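PDB 3O66: glycine betaine/carnitine/choline ABC transporter from Staphylococcus aureus subsp. aureus Mu50, which probably binds glycine betaine, carnitine or choline outside the membrane and delivers it to an ABC importer. Local coordinates for residues T240-K243 with L244-K247; G49-T52 with I53-N56. All blocks are in the same frame, centred on the assembly; numbering follows the deposited sequence.

Interaction 1. Residues T240-K243 with L244-K247; sequences TINK and LTGK
N242 and T245 meet side by side where the chain leaves helix 236-242 through two overlapping beta turns, type I from N242 to T245 and type II from L244 to K247. The N242 amide donates from ND2 to T245 OG1 over 3.1 Å, with the hydroxyl oxygen exactly in the amide plane. T245 presents that oxygen because OG1 lies beside its own backbone N (chi1 -66°), while the methyl CG2 is turned off the other way. The same OG1 shares water 1 with I241 O, so one hydroxyl meets both the N242 amide and an ordered water. The type I turn itself is closed by T245 N donating to N242 O, and L244 N reaches I241 O over 3.0 Å. L244, buried, sends its isobutyl group against L28 and L31 of helix 19-35 and against F281, a fitting place for a leucine. K243 sends its long chain away from the turn to form salt bridges with D35 and D282. G246 takes a positive phi of 76°, the usual role of glycine at the third position of a type II turn. K247 instead folds back: bends at chi2 and chi4 bring its ammonium group round to the backbone carbonyl of K243. There K247 NZ donates to K243 O over 2.7 Å, tilted 23° from the carbonyl plane.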
loop_
_atom_site.group_PDB
_atom_site.type_symbol
_atom_site.label_atom_id
_atom_site.label_comp_id
_atom_site.label_asym_id
_atom_site.label_seq_id
_atom_site.Cartn_x
_atom_site.Cartn_y
_atom_site.Cartn_z
ATOM N N THR A 240 -20.329 -3.794 4.842
ATOM C CA THR A 240 -19.863 -2.477 4.365
ATOM C C THR A 240 -18.388 -2.478 3.953
ATOM O O THR A 240 -18.035 -2.142 2.802
ATOM C CB THR A 240 -20.175 -1.378 5.399
ATOM O OG1 THR A 240 -21.606 -1.248 5.513
ATOM C CG2 THR A 240 -19.611 -0.054 4.953
ATOM N N ILE A 241 -17.509 -2.866 4.873
ATOM C CA ILE A 241 -16.076 -2.880 4.576
ATOM C C ILE A 241 -15.777 -3.784 3.372
ATOM O O ILE A 241 -15.028 -3.387 2.479
ATOM C CB ILE A 241 -15.253 -3.250 5.818
ATOM C CG1 ILE A 241 -15.444 -2.177 6.925
ATOM C CG2 ILE A 241 -13.756 -3.464 5.449
ATOM C CD1 ILE A 241 -15.119 -2.665 8.377
ATOM N N ASN A 242 -16.380 -4.969 3.328
ATOM C CA ASN A 242 -16.193 -5.882 2.192
ATOM C C ASN A 242 -16.636 -5.331 0.845
ATOM O O ASN A 242 -16.238 -5.856 -0.178
ATOM C CB ASN A 242 -16.848 -7.238 2.455
ATOM C CG ASN A 242 -15.923 -8.200 3.216
ATOM O OD1 ASN A 242 -16.363 -8.879 4.151
ATOM N ND2 ASN A 242 -14.641 -8.261 2.820
ATOM N N LYS A 243 -17.432 -4.267 0.827
ATOM C CA LYS A 243 -17.804 -3.658 -0.443
ATOM C C LYS A 243 -16.560 -3.155 -1.180
ATOM O O LYS A 243 -16.566 -3.074 -2.395
ATOM C CB LYS A 243 -18.725 -2.465 -0.223
ATOM C CG LYS A 243 -20.192 -2.739 -0.037
ATOM C CD LYS A 243 -20.824 -1.334 0.187
ATOM C CE LYS A 243 -22.206 -1.261 -0.346
ATOM N NZ LYS A 243 -22.757 0.109 -0.314
ATOM N N LEU A 244 -15.500 -2.803 -0.435
ATOM C CA LEU A 244 -14.294 -2.259 -1.056
ATOM C C LEU A 244 -13.286 -3.329 -1.472
ATOM O O LEU A 244 -12.297 -3.004 -2.109
ATOM C CB LEU A 244 -13.626 -1.223 -0.131
ATOM C CG LEU A 244 -14.477 0.062 0.128
ATOM C CD1 LEU A 244 -13.719 1.050 1.007
ATOM C CD2 LEU A 244 -14.843 0.740 -1.156
ATOM N N THR A 245 -13.525 -4.585 -1.110
ATOM C CA THR A 245 -12.595 -5.670 -1.427
ATOM C C THR A 245 -12.436 -5.849 -2.951
ATOM O O THR A 245 -13.428 -6.051 -3.652
ATOM C CB THR A 245 -13.083 -6.990 -0.774
ATOM O OG1 THR A 245 -13.015 -6.850 0.654
ATOM C CG2 THR A 245 -12.237 -8.198 -1.231
ATOM N N GLY A 246 -11.191 -5.780 -3.451
ATOM C CA GLY A 246 -10.906 -5.839 -4.892
ATOM C C GLY A 246 -11.186 -4.580 -5.713
ATOM O O GLY A 246 -10.888 -4.545 -6.910
ATOM N N LYS A 247 -11.750 -3.536 -5.107
ATOM C CA LYS A 247 -12.181 -2.346 -5.877
ATOM C C LYS A 247 -11.125 -1.272 -6.217
ATOM O O LYS A 247 -11.418 -0.268 -6.922
ATOM C CB LYS A 247 -13.410 -1.691 -5.244
ATOM C CG LYS A 247 -14.530 -2.647 -4.832
ATOM C CD LYS A 247 -15.267 -3.346 -6.012
ATOM C CE LYS A 247 -15.992 -4.632 -5.528
ATOM N NZ LYS A 247 -17.224 -4.292 -4.688
HETATM O O HOH W 1 -12.353 -4.228 1.929
HETATM O O HOH W 2 -16.698 -6.998 -2.569
#

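Interaction 2. Residues G49-T52 with I53-N56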
loop_
_atom_site.group_PDB
_atom_site.type_symbol
_atom_site.label_atom_id
_atom_site.label_comp_id
_atom_site.label_asym_id
_atom_site.label_seq_id
_atom_site.Cartn_x
_atom_site.Cartn_y
_atom_site.Cartn_z
ATOM N N GLY A 49 2.167 7.705 12.983
ATOM C CA GLY A 49 3.525 7.634 12.428
ATOM C C GLY A 49 3.887 6.339 11.714
ATOM O O GLY A 49 4.768 6.335 10.865
ATOM N N SER A 50 3.212 5.244 12.057
ATOM C CA SER A 50 3.512 3.903 11.516
ATOM C C SER A 50 2.358 2.948 11.765
ATOM O O SER A 50 1.417 3.284 12.515
ATOM C CB SER A 50 4.765 3.313 12.175
ATOM O OG SER A 50 4.492 2.956 13.521
ATOM N N SER A 51 2.438 1.752 11.171
ATOM C CA SER A 51 1.453 0.731 11.459
ATOM C C SER A 51 1.612 0.109 12.864
ATOM O O SER A 51 0.660 -0.475 13.389
ATOM C CB SER A 51 1.388 -0.320 10.347
ATOM O OG SER A 51 0.815 0.251 9.165
ATOM N N THR A 52 2.791 0.240 13.482
ATOM C CA THR A 52 2.887 -0.067 14.908
ATOM C C THR A 52 1.940 0.843 15.715
ATOM O O THR A 52 1.232 0.382 16.632
ATOM C CB THR A 52 4.336 0.001 15.425
ATOM O OG1 THR A 52 5.120 -0.956 14.709
ATOM C CG2 THR A 52 4.412 -0.318 16.918
ATOM N N ILE A 53 1.910 2.124 15.370
ATOM C CA ILE A 53 1.029 3.062 16.075
ATOM C C ILE A 53 -0.442 2.711 15.773
ATOM O O ILE A 53 -1.291 2.753 16.670
ATOM C CB ILE A 53 1.352 4.577 15.746
ATOM C CG1 ILE A 53 2.867 4.882 15.860
ATOM C CG2 ILE A 53 0.510 5.552 16.581
ATOM C CD1 ILE A 53 3.517 4.655 17.184
ATOM N N GLN A 54 -0.738 2.338 14.524
ATOM C CA GLN A 54 -2.102 1.936 14.172
ATOM C C GLN A 54 -2.503 0.736 14.995
ATOM O O GLN A 54 -3.602 0.714 15.524
ATOM C CB GLN A 54 -2.236 1.571 12.690
ATOM C CG GLN A 54 -1.977 2.723 11.731
ATOM C CD GLN A 54 -2.642 2.453 10.396
ATOM O OE1 GLN A 54 -3.806 2.804 10.189
ATOM N NE2 GLN A 54 -1.904 1.824 9.489
ATOM N N HIS A 55 -1.606 -0.266 15.056
ATOM C CA HIS A 55 -1.861 -1.527 15.744
ATOM C C HIS A 55 -2.135 -1.299 17.224
ATOM O O HIS A 55 -3.105 -1.841 17.785
ATOM C CB HIS A 55 -0.664 -2.465 15.589
ATOM C CG HIS A 55 -0.811 -3.760 16.332
ATOM N ND1 HIS A 55 -1.778 -4.695 16.010
ATOM C CD2 HIS A 55 -0.118 -4.275 17.373
ATOM C CE1 HIS A 55 -1.673 -5.729 16.828
ATOM N NE2 HIS A 55 -0.676 -5.498 17.667
ATOM N N ASN A 56 -1.260 -0.518 17.854
ATOM C CA ASN A 56 -1.371 -0.230 19.262
ATOM C C ASN A 56 -2.677 0.488 19.578
ATOM O O ASN A 56 -3.308 0.177 20.596
ATOM C CB ASN A 56 -0.128 0.509 19.785
ATOM C CG ASN A 56 1.094 -0.393 19.840
ATOM O OD1 ASN A 56 0.976 -1.608 20.068
ATOM N ND2 ASN A 56 2.276 0.194 19.675
#
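S50 caps the first turn of helix 51-60 by accepting I53 N on its side-chain oxygen, the classic N-cap bond. Its OG turns back over the first turn (chi1 71°), 3.3 Å from I53 N; serine is short enough to do this. I53 answers with its CG1 packed 3.4 Å from S50 OG, a methylene leaning on the cap. Q54 can be followed outward. Q54 CB lies 3.6 Å from S51 O, and Q54 CG passes S50 O at 3.5 Å, both aliphatic atoms running along the start of the helix. From CG the chain runs on nearly straight to CD, and Q54 NE2 donates to S51 OG over 3.2 Å, the hydroxyl only 7° out of the amide plane. NE2 also bonds V68 O, while OE1 takes T14 OG1, so the buried amide is held at both ends and ties the helix to the neighbouring strands. On another side of the helix T52 and N56 run alongside each other, CG2 3.5 Å from ND2. The chemistry implies that S50 OG serves the I53 N-H before regular helical bonds begin with Q54 N to S50 O, while partners on sheet and helix fix the glutamine's rotation.

Overall arrangement
Interaction 2 comes first along the chain, at the start of helix 51-60, and interaction 1 follows far downstream, where helix 236-242 ends and leads toward helix 250-261. Their centres are 22 Å apart and their nearest atoms about 13 Å, so they do not touch. Both nevertheless flank the same five-stranded mixed sheet: helix 51-60 links strands 43-48 and 65-70, and I241 packs on strand 222-227, which runs antiparallel beside 65-70. The chain crosses to the second sheet and returns between the two contacts, as in two-lobed periplasmic-type binding proteins, so distant parts of the sequence complete one lobe. In related binding proteins the substrate is held between the lobes.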